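Local structure of putative Nitroreductase (Anabaena variabilis ATCC 29413, 3EO7) at residues A[339-345]-A[506-511]; A[67-71]-A[119-123]. The protein probably acts as an oxidoreductase of the nitroreductase family, a flavoprotein that binds flavin mononucleotide. All blocks are in the same frame, centred on the assembly; numbering follows the deposited sequence.

Contact 1 of 2, residues A[339-345]-A[506-511]; sequences AYNGEEL and TLGRPR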
loop_
_atom_site.group_PDB
_atom_site.type_symbol
_atom_site.label_atom_id
_atom_site.label_comp_id
_atom_site.label_asym_id
_atom_site.label_seq_id
_atom_site.Cartn_x
_atom_site.Cartn_y
_atom_site.Cartn_z
ATOM N N ALA A 339 9.169 3.075 -19.136
ATOM C CA ALA A 339 9.682 4.339 -19.651
ATOM C C ALA A 339 8.556 5.158 -20.254
ATOM O O ALA A 339 7.567 4.600 -20.727
ATOM C CB ALA A 339 10.783 4.073 -20.709
ATOM N N TYR A 340 8.708 6.475 -20.198
ATOM C CA TYR A 340 7.759 7.419 -20.763
ATOM C C TYR A 340 8.304 8.000 -22.046
ATOM O O TYR A 340 9.507 8.025 -22.244
ATOM C CB TYR A 340 7.470 8.581 -19.802
ATOM C CG TYR A 340 6.942 8.084 -18.477
ATOM C CD1 TYR A 340 5.880 7.192 -18.442
ATOM C CD2 TYR A 340 7.475 8.548 -17.283
ATOM C CE1 TYR A 340 5.381 6.704 -17.228
ATOM C CE2 TYR A 340 6.992 8.077 -16.047
ATOM C CZ TYR A 340 5.941 7.184 -16.035
ATOM O OH TYR A 340 5.457 6.714 -14.832
ATOM N N ASN A 341 7.403 8.467 -22.903
ATOM C CA ASN A 341 7.817 9.129 -24.161
ATOM C C ASN A 341 8.018 10.628 -24.008
ATOM O O ASN A 341 8.396 11.310 -24.968
ATOM C CB ASN A 341 6.857 8.797 -25.315
ATOM C CG ASN A 341 5.456 9.328 -25.112
ATOM O OD1 ASN A 341 5.202 10.132 -24.217
ATOM N ND2 ASN A 341 4.525 8.872 -25.953
ATOM N N GLY A 342 7.735 11.159 -22.825
ATOM C CA GLY A 342 7.868 12.590 -22.567
ATOM C C GLY A 342 6.666 13.421 -22.979
ATOM O O GLY A 342 6.667 14.637 -22.778
ATOM N N GLU A 343 5.638 12.800 -23.550
ATOM C CA GLU A 343 4.449 13.541 -23.936
ATOM C C GLU A 343 3.664 13.986 -22.709
ATOM O O GLU A 343 3.830 13.434 -21.624
ATOM C CB GLU A 343 3.553 12.731 -24.866
ATOM C CG GLU A 343 4.149 12.497 -26.234
ATOM C CD GLU A 343 3.227 11.655 -27.144
ATOM O OE1 GLU A 343 2.299 10.956 -26.641
ATOM O OE2 GLU A 343 3.457 11.683 -28.372
ATOM N N GLU A 344 2.788 14.967 -22.922
ATOM C CA GLU A 344 2.009 15.557 -21.849
ATOM C C GLU A 344 0.727 14.817 -21.482
ATOM O O GLU A 344 0.202 14.032 -22.265
ATOM C CB GLU A 344 1.626 16.977 -22.236
ATOM C CG GLU A 344 2.842 17.865 -22.436
ATOM C CD GLU A 344 2.508 19.348 -22.543
ATOM O OE1 GLU A 344 1.438 19.695 -23.076
ATOM O OE2 GLU A 344 3.340 20.151 -22.080
ATOM N N LEU A 345 0.309 15.006 -20.225
ATOM C CA LEU A 345 -1.030 14.632 -19.798
ATOM C C LEU A 345 -1.905 15.854 -20.047
ATOM O O LEU A 345 -1.402 16.984 -20.096
ATOM C CB LEU A 345 -1.105 14.307 -18.300
ATOM C CG LEU A 345 -1.062 12.843 -17.882
ATOM C CD1 LEU A 345 0.014 12.064 -18.581
ATOM C CD2 LEU A 345 -0.993 12.771 -16.344
ATOM N N THR A 506 5.292 8.520 -10.291
ATOM C CA THR A 506 5.489 9.177 -11.575
ATOM C C THR A 506 4.321 8.837 -12.480
ATOM O O THR A 506 3.759 7.753 -12.394
ATOM C CB THR A 506 6.825 8.778 -12.270
ATOM O OG1 THR A 506 6.829 7.366 -12.567
ATOM C CG2 THR A 506 8.060 9.161 -11.379
ATOM N N LEU A 507 3.971 9.799 -13.325
ATOM C CA LEU A 507 2.900 9.683 -14.266
ATOM C C LEU A 507 3.360 10.244 -15.616
ATOM O O LEU A 507 3.979 11.306 -15.685
ATOM C CB LEU A 507 1.697 10.490 -13.781
ATOM C CG LEU A 507 1.082 10.082 -12.450
ATOM C CD1 LEU A 507 0.191 11.182 -11.872
ATOM C CD2 LEU A 507 0.321 8.742 -12.684
ATOM N N GLY A 508 2.997 9.558 -16.678
ATOM C CA GLY A 508 3.394 9.993 -18.020
ATOM C C GLY A 508 2.640 9.260 -19.090
ATOM O O GLY A 508 1.567 8.719 -18.837
ATOM N N ARG A 509 3.174 9.301 -20.314
ATOM C CA ARG A 509 2.613 8.526 -21.421
ATOM C C ARG A 509 3.667 7.458 -21.733
ATOM O O ARG A 509 4.864 7.738 -21.809
ATOM C CB ARG A 509 2.251 9.366 -22.656
ATOM C CG ARG A 509 1.357 10.589 -22.372
ATOM C CD ARG A 509 0.553 11.064 -23.575
ATOM N NE ARG A 509 -0.738 10.387 -23.589
ATOM C CZ ARG A 509 -1.834 10.828 -22.958
ATOM N NH1 ARG A 509 -1.857 11.978 -22.305
ATOM N NH2 ARG A 509 -2.943 10.114 -23.020
ATOM N N PRO A 510 3.228 6.211 -21.895
ATOM C CA PRO A 510 4.189 5.144 -22.110
ATOM C C PRO A 510 4.984 5.279 -23.391
ATOM O O PRO A 510 4.483 5.774 -24.394
ATOM C CB PRO A 510 3.311 3.893 -22.168
ATOM C CG PRO A 510 2.024 4.283 -21.575
ATOM C CD PRO A 510 1.847 5.713 -21.918
ATOM N N ARG A 511 6.223 4.842 -23.333
ATOM C CA ARG A 511 7.105 4.906 -24.486
ATOM C C ARG A 511 6.646 3.833 -25.448
ATOM O O ARG A 511 6.114 2.802 -25.029
ATOM C CB ARG A 511 8.561 4.698 -24.052
ATOM C CG ARG A 511 9.572 5.233 -25.022
ATOM C CD ARG A 511 11.006 5.195 -24.460
ATOM N NE ARG A 511 11.325 6.254 -23.491
ATOM C CZ ARG A 511 12.524 6.385 -22.907
ATOM N NH1 ARG A 511 13.518 5.555 -23.214
ATOM N NH2 ARG A 511 12.754 7.359 -22.029
ATOM O OXT ARG A 511 6.751 4.002 -26.664
HETATM O O HOH W 1 5.511 6.867 -28.000
HETATM O O HOH W 2 5.471 11.328 -20.509
#

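Contact 2 of 2, residues A[67-71]-A[119-123]; sequences NGQWW and PLLSP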
loop_
_atom_site.group_PDB
_atom_site.type_symbol
_atom_site.label_atom_id
_atom_site.label_comp_id
_atom_site.label_asym_id
_atom_site.label_seq_id
_atom_site.Cartn_x
_atom_site.Cartn_y
_atom_site.Cartn_z
ATOM N N ASN A 67 -23.377 -22.006 -2.906
ATOM C CA ASN A 67 -22.048 -22.296 -2.370
ATOM C C ASN A 67 -20.958 -21.943 -3.380
ATOM O O ASN A 67 -19.917 -21.371 -3.000
ATOM C CB ASN A 67 -21.898 -23.743 -1.967
ATOM C CG ASN A 67 -22.857 -24.137 -0.877
ATOM O OD1 ASN A 67 -23.373 -23.287 -0.142
ATOM N ND2 ASN A 67 -23.113 -25.437 -0.770
ATOM N N GLY A 68 -21.200 -22.284 -4.648
ATOM C CA GLY A 68 -20.269 -21.925 -5.726
ATOM C C GLY A 68 -20.152 -20.408 -5.889
ATOM O O GLY A 68 -19.046 -19.885 -6.146
ATOM N N GLN A 69 -21.287 -19.699 -5.756
ATOM C CA GLN A 69 -21.277 -18.241 -5.865
ATOM C C GLN A 69 -20.401 -17.671 -4.747
ATOM O O GLN A 69 -19.672 -16.717 -4.967
ATOM C CB GLN A 69 -22.676 -17.646 -5.777
ATOM C CG GLN A 69 -23.597 -18.043 -6.924
ATOM C CD GLN A 69 -25.052 -17.697 -6.628
ATOM O OE1 GLN A 69 -25.332 -16.712 -5.938
ATOM N NE2 GLN A 69 -25.977 -18.502 -7.139
ATOM N N TRP A 70 -20.434 -18.291 -3.567
ATOM C CA TRP A 70 -19.594 -17.788 -2.481
ATOM C C TRP A 70 -18.110 -17.991 -2.798
ATOM O O TRP A 70 -17.303 -17.057 -2.693
ATOM C CB TRP A 70 -19.958 -18.394 -1.125
ATOM C CG TRP A 70 -19.133 -17.691 -0.128
ATOM C CD1 TRP A 70 -19.305 -16.401 0.324
ATOM C CD2 TRP A 70 -17.882 -18.139 0.408
ATOM N NE1 TRP A 70 -18.243 -16.039 1.132
ATOM C CE2 TRP A 70 -17.376 -17.098 1.226
ATOM C CE3 TRP A 70 -17.154 -19.328 0.302
ATOM C CZ2 TRP A 70 -16.179 -17.225 1.935
ATOM C CZ3 TRP A 70 -15.979 -19.446 1.000
ATOM C CH2 TRP A 70 -15.505 -18.410 1.808
ATOM N N TRP A 71 -17.753 -19.198 -3.214
ATOM C CA TRP A 71 -16.359 -19.501 -3.541
ATOM C C TRP A 71 -15.865 -18.610 -4.682
ATOM O O TRP A 71 -14.702 -18.227 -4.672
ATOM C CB TRP A 71 -16.151 -20.973 -3.866
ATOM C CG TRP A 71 -16.134 -21.860 -2.640
ATOM C CD1 TRP A 71 -17.115 -22.707 -2.217
ATOM C CD2 TRP A 71 -15.099 -21.916 -1.656
ATOM N NE1 TRP A 71 -16.728 -23.323 -1.044
ATOM C CE2 TRP A 71 -15.498 -22.856 -0.680
ATOM C CE3 TRP A 71 -13.846 -21.314 -1.538
ATOM C CZ2 TRP A 71 -14.704 -23.173 0.415
ATOM C CZ3 TRP A 71 -13.057 -21.625 -0.452
ATOM C CH2 TRP A 71 -13.494 -22.549 0.512
ATOM N N PRO A 119 -20.280 -22.906 7.308
ATOM C CA PRO A 119 -20.632 -24.175 6.660
ATOM C C PRO A 119 -19.836 -24.393 5.384
ATOM O O PRO A 119 -19.720 -25.521 4.947
ATOM C CB PRO A 119 -22.146 -24.047 6.371
ATOM C CG PRO A 119 -22.605 -22.849 7.141
ATOM C CD PRO A 119 -21.404 -21.951 7.289
ATOM N N LEU A 120 -19.277 -23.337 4.796
ATOM C CA LEU A 120 -18.438 -23.512 3.604
ATOM C C LEU A 120 -16.931 -23.504 3.865
ATOM O O LEU A 120 -16.183 -24.171 3.140
ATOM C CB LEU A 120 -18.757 -22.450 2.557
ATOM C CG LEU A 120 -20.070 -22.637 1.791
ATOM C CD1 LEU A 120 -20.129 -21.603 0.681
ATOM C CD2 LEU A 120 -20.183 -24.038 1.203
ATOM N N LEU A 121 -16.489 -22.752 4.883
ATOM C CA LEU A 121 -15.052 -22.566 5.158
ATOM C C LEU A 121 -14.688 -22.997 6.584
ATOM O O LEU A 121 -14.957 -22.279 7.549
ATOM C CB LEU A 121 -14.674 -21.086 4.940
ATOM C CG LEU A 121 -13.196 -20.720 4.964
ATOM C CD1 LEU A 121 -12.490 -21.349 3.814
ATOM C CD2 LEU A 121 -12.998 -19.186 4.970
ATOM N N SER A 122 -14.023 -24.146 6.684
ATOM C CA SER A 122 -13.609 -24.714 7.971
ATOM C C SER A 122 -12.833 -23.688 8.754
ATOM O O SER A 122 -12.176 -22.829 8.165
ATOM C CB SER A 122 -12.696 -25.931 7.776
ATOM O OG SER A 122 -13.365 -26.934 7.085
ATOM N N PRO A 123 -12.887 -23.775 10.087
ATOM C CA PRO A 123 -12.143 -22.793 10.865
ATOM C C PRO A 123 -10.651 -22.956 10.764
ATOM O O PRO A 123 -10.152 -24.040 10.419
ATOM C CB PRO A 123 -12.549 -23.125 12.305
ATOM C CG PRO A 123 -12.962 -24.520 12.286
ATOM C CD PRO A 123 -13.611 -24.722 10.956
HETATM O O HOH W 3 -17.311 -25.843 1.271
#

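Contact 1 of 2, residues A[339-345]-A[506-511]
Tyr340 and Pro510 face each other in a single beta bridge, where the loop after helix 325-333 in this nitroreductase-family fold meets the chain leaving strand 500-508. The flanking residues make its bonds: Arg511 N gives its hydrogen to Ala339 O (2.9 Å) and Asn341 N to Arg509 O. Proline suits the place because the bridge asks no N-H of it. With chi1 at -58°, the Tyr340 ring swings beside its own backbone N and reaches back along the strand, where OH donates to Thr506 OG1 at 2.7 Å. One ring face receives Gly508 CA, 3.9 Å from the centroid, in a CH-pi contact; any side chain at Gly508 would run into the ring, so glycine fits. Arginine suits positions 509 and 511 because one guanidinium can bond a backbone carbonyl and an acid at once. Arg509, bent at chi3, directs NH1 in the plane of its guanidinium to a lone pair of Glu344 O (2.9 Å, N-H...O 165°). Arg511 NE bonds Tyr340 O from above the carbonyl plane at 2.8 Å, and Ala339 CB sits centrally over one face of this guanidinium, 3.5 Å above its plane. Further out, Glu349 forms a salt bridge with Arg509 NH1, Glu426 and Asp430 hold Arg511 NH2 likewise, and Ser479 O bonds Thr506 OG1. Within the loop, Asn341 OD1 accepts from Glu343 N at 2.8 Å, closing an Asx turn.

Contact 2 of 2, residues A[67-71]-A[119-123]
Leu120, in the loop before strand 124-129, lays its side chain against Asn67, Trp70 and Trp71 of helix 66-82. Its CB starts the contact 4.2 Å from Trp70 CE3. Leu120 CG, anti to the carbonyl carbon (chi1 -75°), passes Asn67 OD1 at 3.9 Å. At the branch, CD1 settles against the helix, 3.7 Å from Trp70 CB, and CD2 lies 3.4 Å from Asn67 CG, against the amide. A branched leucine thus reaches two helix residues about one turn apart. The neighbouring Leu121 sends CD1 to Trp71 CH2 (3.7 Å) and CD2 toward Trp70 CH2; it also touches Leu162 of strand 162-169. The indoles support one another, since Trp70 brings CZ3 over the centre of the Trp71 ring, 3.6 Å above its plane. A hydrogen bond from Trp70 NE1 to Tyr205 OH helps fix the Trp70 ring. Leu120 O meets the rim of the Trp71 ring, 3.3 Å from CZ2. Replacing Trp71 with an alanine would probably open a gap beside Leu121 CD1 and leave the Trp70 edge without the ring face beneath it. No direct hydrogen bond crosses the contact; water 3 donates to Leu120 O and accepts only weakly from Trp71 NE1, which implies that helix and loop hold together mainly by apolar packing.

Along the chain both segments of contact 2 come first, followed by both of contact 1, and the two lie far apart, with centres about 44 Å and nearest atoms about 32 Å from each other. They share no helix, strand or sheet. In contact 2, helix 66-82 meets a loop joining two strands of the seven-stranded antiparallel sheet, 109-115 and 124-129, and residues 119-123 fall in the first nitroreductase-family region. Contact 1 belongs to the second such region, at the end of strand 500-508 in the mixed sheet. It joins the chain's C-terminus to its own half, and the Thr506 side chain comes to about 7 Å from the flavin, whereas contact 2 is surface packing away from the flavin-binding site.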